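Local coordinates for protein AxyAgu115A (Amphibacillus xylanus NBRC 15112, PDB 6NPS) that probably hydrolyses alpha-linked glucuronic acid side groups of glucuronoxylan, as a bacterial alpha-glucuronidase of glycoside hydrolase family 115, at residues D472-N477 with D483-Q488; K38-V43 with Y49-T54. The protein carries 3 engineered substitutions. One frame throughout, in Å; residues are numbered along the deposited sequence.

Contact 1 (D472-N477 with D483-Q488); sequences DKWGTN and DDYTKQ
Y485 drives the edge of its phenol ring into the face of the W474 indole, a T-shaped stack with the planes 83° apart and the centroid of the six-membered ring 5.0 Å from that of Y485. The leading atom is Y485 CD1, which lies 3.7 Å from W474 CE2 and sits over the middle of the indole. Y485 CB adds a CH-pi contact, 4.2 Å from the centroid of the same six-membered ring. The helix backbone sets this CB against the indole, and a chi1 of -177° swings the phenol so that CD1 falls over the same face. Q488 comes to the rim instead: its OE1 is 3.7 Å from W474 CZ2, and the amide is turned 55° from the indole plane. The opposite indole face carries the aliphatic CD of K473, near the rim.

In the second shell, the hydroxyl of Y485 hydrogen-bonds D466 and its ring meets F463 edge to face, both on helix 458-469, so the phenol is held at its far end as well. W474 NE1 and K473 NZ both hydrogen-bond a bound glycerol, probably from the crystallisation liquor. A leucine in place of W474 would probably cost Y485 the flat pi face that its edge abuts and leave the glycerol without its indole N-H donor. Tryptophan suits the end of helix 471-474, just before G475 departs from helical geometry, because its broad ring reaches helix 482-494. The chemistry implies a join made by aromatic packing and dispersion, while the polar ends of W474 and Y485 find partners outside the two segments.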
loop_
_atom_site.group_PDB
_atom_site.type_symbol
_atom_site.label_atom_id
_atom_site.label_comp_id
_atom_site.label_asym_id
_atom_site.label_seq_id
_atom_site.Cartn_x
_atom_site.Cartn_y
_atom_site.Cartn_z
ATOM N N ASP A 472 -52.010 5.264 -3.406
ATOM C CA ASP A 472 -52.714 4.022 -3.701
ATOM C C ASP A 472 -52.234 3.405 -5.008
ATOM O O ASP A 472 -52.179 2.172 -5.122
ATOM C CB ASP A 472 -54.213 4.263 -3.721
ATOM C CG ASP A 472 -54.732 4.710 -2.352
ATOM O OD1 ASP A 472 -54.138 4.300 -1.325
ATOM O OD2 ASP A 472 -55.714 5.483 -2.301
ATOM N N LYS A 473 -51.831 4.231 -5.984
ATOM C CA LYS A 473 -51.294 3.677 -7.226
ATOM C C LYS A 473 -49.863 3.159 -7.060
ATOM O O LYS A 473 -49.510 2.113 -7.640
ATOM C CB LYS A 473 -51.340 4.726 -8.337
ATOM C CG LYS A 473 -51.093 4.115 -9.714
ATOM C CD LYS A 473 -50.780 5.159 -10.783
ATOM C CE LYS A 473 -51.800 6.289 -10.776
ATOM N NZ LYS A 473 -51.392 7.428 -11.663
ATOM N N TRP A 474 -48.984 3.909 -6.365
ATOM C CA TRP A 474 -47.566 3.577 -6.414
ATOM C C TRP A 474 -47.004 3.103 -5.085
ATOM O O TRP A 474 -45.841 2.689 -5.044
ATOM C CB TRP A 474 -46.737 4.762 -6.922
ATOM C CG TRP A 474 -47.073 5.143 -8.345
ATOM C CD1 TRP A 474 -47.689 6.274 -8.764
ATOM C CD2 TRP A 474 -46.799 4.373 -9.513
ATOM N NE1 TRP A 474 -47.816 6.262 -10.130
ATOM C CE2 TRP A 474 -47.296 5.096 -10.613
ATOM C CE3 TRP A 474 -46.210 3.125 -9.734
ATOM C CZ2 TRP A 474 -47.218 4.620 -11.933
ATOM C CZ3 TRP A 474 -46.117 2.645 -11.054
ATOM C CH2 TRP A 474 -46.623 3.393 -12.129
ATOM N N GLY A 475 -47.795 3.116 -4.013
ATOM C CA GLY A 475 -47.242 2.810 -2.713
ATOM C C GLY A 475 -47.253 1.372 -2.230
ATOM O O GLY A 475 -46.982 0.414 -2.983
ATOM N N THR A 476 -47.555 1.221 -0.936
ATOM C CA THR A 476 -47.408 -0.086 -0.295
ATOM C C THR A 476 -48.169 -1.181 -1.033
ATOM O O THR A 476 -47.671 -2.303 -1.139
ATOM C CB THR A 476 -47.858 -0.037 1.173
ATOM O OG1 THR A 476 -47.380 1.156 1.781
ATOM C CG2 THR A 476 -47.352 -1.276 1.951
ATOM N N ASN A 477 -49.358 -0.890 -1.559
ATOM C CA ASN A 477 -50.129 -1.936 -2.239
ATOM C C ASN A 477 -49.575 -2.263 -3.619
ATOM O O ASN A 477 -50.038 -3.220 -4.246
ATOM C CB ASN A 477 -51.612 -1.534 -2.360
ATOM C CG ASN A 477 -52.551 -2.732 -2.645
ATOM O OD1 ASN A 477 -52.288 -3.874 -2.243
ATOM N ND2 ASN A 477 -53.659 -2.456 -3.334
ATOM N N ASP A 483 -40.167 -0.813 -11.566
ATOM C CA ASP A 483 -39.819 -1.071 -12.962
ATOM C C ASP A 483 -40.909 -0.568 -13.897
ATOM O O ASP A 483 -40.614 0.040 -14.931
ATOM C CB ASP A 483 -39.600 -2.568 -13.210
ATOM C CG ASP A 483 -38.260 -3.066 -12.693
ATOM O OD1 ASP A 483 -37.468 -2.256 -12.145
ATOM O OD2 ASP A 483 -38.004 -4.288 -12.834
ATOM N N ASP A 484 -42.169 -0.901 -13.604
ATOM C CA ASP A 484 -43.288 -0.334 -14.360
ATOM C C ASP A 484 -43.295 1.195 -14.310
ATOM O O ASP A 484 -43.577 1.850 -15.325
ATOM C CB ASP A 484 -44.612 -0.883 -13.838
ATOM C CG ASP A 484 -44.846 -2.326 -14.267
ATOM O OD1 ASP A 484 -44.086 -2.840 -15.126
ATOM O OD2 ASP A 484 -45.785 -2.951 -13.734
ATOM N N TYR A 485 -43.005 1.788 -13.144
ATOM C CA TYR A 485 -42.933 3.253 -13.087
ATOM C C TYR A 485 -41.870 3.763 -14.051
ATOM O O TYR A 485 -42.105 4.703 -14.824
ATOM C CB TYR A 485 -42.595 3.763 -11.675
ATOM C CG TYR A 485 -42.613 5.294 -11.674
ATOM C CD1 TYR A 485 -43.784 5.973 -11.435
ATOM C CD2 TYR A 485 -41.453 6.044 -11.977
ATOM C CE1 TYR A 485 -43.838 7.391 -11.467
ATOM C CE2 TYR A 485 -41.483 7.424 -12.022
ATOM C CZ TYR A 485 -42.674 8.094 -11.762
ATOM O OH TYR A 485 -42.709 9.459 -11.799
ATOM N N THR A 486 -40.690 3.131 -14.030
ATOM C CA THR A 486 -39.596 3.582 -14.884
ATOM C C THR A 486 -40.011 3.513 -16.337
ATOM O O THR A 486 -39.820 4.471 -17.099
ATOM C CB THR A 486 -38.346 2.736 -14.608
ATOM O OG1 THR A 486 -38.075 2.793 -13.208
ATOM C CG2 THR A 486 -37.091 3.239 -15.355
ATOM N N LYS A 487 -40.651 2.402 -16.730
ATOM C CA LYS A 487 -41.033 2.261 -18.125
ATOM C C LYS A 487 -42.069 3.294 -18.505
ATOM O O LYS A 487 -42.042 3.820 -19.618
ATOM C CB LYS A 487 -41.557 0.849 -18.393
ATOM C CG LYS A 487 -40.460 -0.195 -18.189
ATOM C CD LYS A 487 -41.016 -1.597 -18.514
ATOM C CE LYS A 487 -39.873 -2.551 -18.858
ATOM N NZ LYS A 487 -39.555 -3.523 -17.785
ATOM N N GLN A 488 -43.023 3.565 -17.612
ATOM C CA GLN A 488 -43.980 4.632 -17.891
ATOM C C GLN A 488 -43.293 5.992 -17.969
ATOM O O GLN A 488 -43.704 6.869 -18.763
ATOM C CB GLN A 488 -45.086 4.649 -16.820
ATOM C CG GLN A 488 -46.061 3.494 -17.066
ATOM C CD GLN A 488 -47.148 3.343 -16.009
ATOM O OE1 GLN A 488 -47.756 4.322 -15.566
ATOM N NE2 GLN A 488 -47.410 2.098 -15.619
#

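Contact 2 (K38-V43 with Y49-T54); sequences KVMHDV and YQPEAT
M40 on helix 30-47 packs against the segment leading into strand 53-54, the last step of a beta-alpha-beta unit in which strand 20-23, the helix and strand 53-54 follow one another and the two strands run parallel. Its side chain can be followed outward. CB rests 3.8 Å from P51 CG, and CG, placed anti to the carbonyl carbon (chi1 -67°), leads the chain on to SD. The sulfur then reaches the methyl of A53, 4.0 Å from its CB. The chain bends at the last torsion (chi3 -26°), and CE ends 4.0 Å from P51 O. An unbranched, pliable methionine suits this stepwise course, and the small alanine lets the sulfur come near the strand backbone; F22 of strand 20-23 also touches both side chains.

One turn along the helix, V43 meets the proline ring obliquely, its CG1 3.8 Å from P51 CG. Proline is apt here: its compact apolar ring fits between the two helix side chains, while L21 and L12 add further apolar contacts. The ring also lies against the helix backbone, where P51 CG is 3.3 Å from M40 O and P51 CD is 3.4 Å from that same oxygen.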
loop_
_atom_site.group_PDB
_atom_site.type_symbol
_atom_site.label_atom_id
_atom_site.label_comp_id
_atom_site.label_asym_id
_atom_site.label_seq_id
_atom_site.Cartn_x
_atom_site.Cartn_y
_atom_site.Cartn_z
ATOM N N LYS A 38 -49.155 28.803 -20.055
ATOM C CA LYS A 38 -48.159 27.764 -20.270
ATOM C C LYS A 38 -48.755 26.588 -21.027
ATOM O O LYS A 38 -48.108 26.013 -21.907
ATOM C CB LYS A 38 -47.597 27.306 -18.933
ATOM C CG LYS A 38 -46.838 28.432 -18.205
ATOM C CD LYS A 38 -45.996 27.868 -17.074
ATOM C CE LYS A 38 -45.268 28.964 -16.286
ATOM N NZ LYS A 38 -44.292 29.738 -17.109
ATOM N N VAL A 39 -49.996 26.216 -20.697
ATOM C CA VAL A 39 -50.619 25.100 -21.395
ATOM C C VAL A 39 -50.908 25.456 -22.859
ATOM O O VAL A 39 -50.813 24.590 -23.745
ATOM C CB VAL A 39 -51.869 24.656 -20.610
ATOM C CG1 VAL A 39 -52.662 23.659 -21.408
ATOM C CG2 VAL A 39 -51.436 24.044 -19.269
ATOM N N MET A 40 -51.251 26.713 -23.147
ATOM C CA MET A 40 -51.391 27.150 -24.536
ATOM C C MET A 40 -50.083 27.011 -25.282
ATOM O O MET A 40 -50.072 26.702 -26.484
ATOM C CB MET A 40 -51.863 28.596 -24.620
ATOM C CG MET A 40 -53.284 28.793 -24.110
ATOM S SD MET A 40 -54.007 30.393 -24.545
ATOM C CE MET A 40 -52.525 31.398 -24.718
ATOM N N HIS A 41 -48.965 27.252 -24.597
ATOM C CA HIS A 41 -47.695 27.017 -25.262
ATOM C C HIS A 41 -47.487 25.522 -25.524
ATOM O O HIS A 41 -46.977 25.150 -26.578
ATOM C CB HIS A 41 -46.538 27.611 -24.458
ATOM C CG HIS A 41 -45.233 27.477 -25.161
ATOM N ND1 HIS A 41 -44.311 26.504 -24.833
ATOM C CD2 HIS A 41 -44.738 28.117 -26.248
ATOM C CE1 HIS A 41 -43.281 26.581 -25.661
ATOM N NE2 HIS A 41 -43.514 27.555 -26.526
ATOM N N ASP A 42 -47.917 24.653 -24.596
ATOM C CA ASP A 42 -47.876 23.211 -24.841
ATOM C C ASP A 42 -48.726 22.825 -26.061
ATOM O O ASP A 42 -48.314 21.989 -26.875
ATOM C CB ASP A 42 -48.337 22.450 -23.591
ATOM C CG ASP A 42 -47.448 22.715 -22.340
ATOM O OD1 ASP A 42 -46.374 23.361 -22.445
ATOM O OD2 ASP A 42 -47.848 22.281 -21.236
ATOM N N VAL A 43 -49.903 23.440 -26.218
ATOM C CA VAL A 43 -50.713 23.177 -27.406
ATOM C C VAL A 43 -49.934 23.539 -28.671
ATOM O O VAL A 43 -49.933 22.789 -29.659
ATOM C CB VAL A 43 -52.049 23.938 -27.311
ATOM C CG1 VAL A 43 -52.847 23.854 -28.639
ATOM C CG2 VAL A 43 -52.882 23.403 -26.106
ATOM N N TYR A 49 -49.100 25.406 -34.026
ATOM C CA TYR A 49 -49.725 26.705 -34.249
ATOM C C TYR A 49 -50.189 27.263 -32.909
ATOM O O TYR A 49 -50.579 26.515 -32.008
ATOM C CB TYR A 49 -50.903 26.607 -35.248
ATOM C CG TYR A 49 -50.506 26.138 -36.647
ATOM C CD1 TYR A 49 -49.983 27.029 -37.581
ATOM C CD2 TYR A 49 -50.662 24.813 -37.027
ATOM C CE1 TYR A 49 -49.618 26.606 -38.870
ATOM C CE2 TYR A 49 -50.296 24.376 -38.302
ATOM C CZ TYR A 49 -49.771 25.273 -39.219
ATOM O OH TYR A 49 -49.413 24.838 -40.489
ATOM N N GLN A 50 -50.136 28.574 -32.773
ATOM C CA GLN A 50 -50.389 29.188 -31.472
ATOM C C GLN A 50 -51.890 29.298 -31.216
ATOM O O GLN A 50 -52.592 29.945 -32.001
ATOM C CB GLN A 50 -49.741 30.560 -31.416
ATOM C CG GLN A 50 -49.726 31.205 -30.045
ATOM C CD GLN A 50 -49.218 32.644 -30.100
ATOM O OE1 GLN A 50 -48.635 33.080 -31.102
ATOM N NE2 GLN A 50 -49.461 33.396 -29.029
ATOM N N PRO A 51 -52.424 28.677 -30.161
ATOM C CA PRO A 51 -53.830 28.911 -29.806
ATOM C C PRO A 51 -54.017 30.274 -29.172
ATOM O O PRO A 51 -53.082 30.907 -28.667
ATOM C CB PRO A 51 -54.140 27.808 -28.792
ATOM C CG PRO A 51 -52.834 27.571 -28.127
ATOM C CD PRO A 51 -51.780 27.749 -29.219
ATOM N N GLU A 52 -55.263 30.738 -29.192
ATOM C CA GLU A 52 -55.596 32.043 -28.637
ATOM C C GLU A 52 -56.769 32.026 -27.658
ATOM O O GLU A 52 -57.761 31.323 -27.857
ATOM C CB GLU A 52 -55.872 33.044 -29.762
ATOM C CG GLU A 52 -55.000 34.288 -29.716
ATOM C CD GLU A 52 -55.056 34.989 -28.372
ATOM O OE1 GLU A 52 -55.264 36.221 -28.352
ATOM O OE2 GLU A 52 -54.894 34.310 -27.338
ATOM N N ALA A 53 -56.627 32.817 -26.602
ATOM C CA ALA A 53 -57.628 32.975 -25.559
ATOM C C ALA A 53 -58.468 34.209 -25.848
ATOM O O ALA A 53 -58.003 35.161 -26.478
ATOM C CB ALA A 53 -56.979 33.104 -24.167
ATOM N N THR A 54 -59.719 34.191 -25.409
ATOM C CA THR A 54 -60.568 35.363 -25.562
ATOM C C THR A 54 -61.396 35.566 -24.304
ATOM O O THR A 54 -61.692 34.613 -23.581
ATOM C CB THR A 54 -61.502 35.264 -26.768
ATOM O OG1 THR A 54 -62.235 36.491 -26.900
ATOM C CG2 THR A 54 -62.471 34.123 -26.595
#

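In the fold
Both contacts join a helical segment to chain that follows soon after it, yet they hold different elements and do not touch, their centres lying about 32 Å apart. Contact 1 is the more central, its centre about 14 Å from that of the chain, and couples helices 471-474 and 482-494 within the glycoside hydrolase family 115 region, of the TIM-barrel clan, consistent with the eight-stranded parallel sheet. The centre of contact 2 is about 36 Å from that of the chain; partly buried, it ties a helix to the approach of a strand in the N-terminal part. Aromatic rings dominate the buried helix pair, whereas small aliphatic groups, a thioether and a proline serve the peripheral one, which nevertheless covers more surface, 249 against 173 Å².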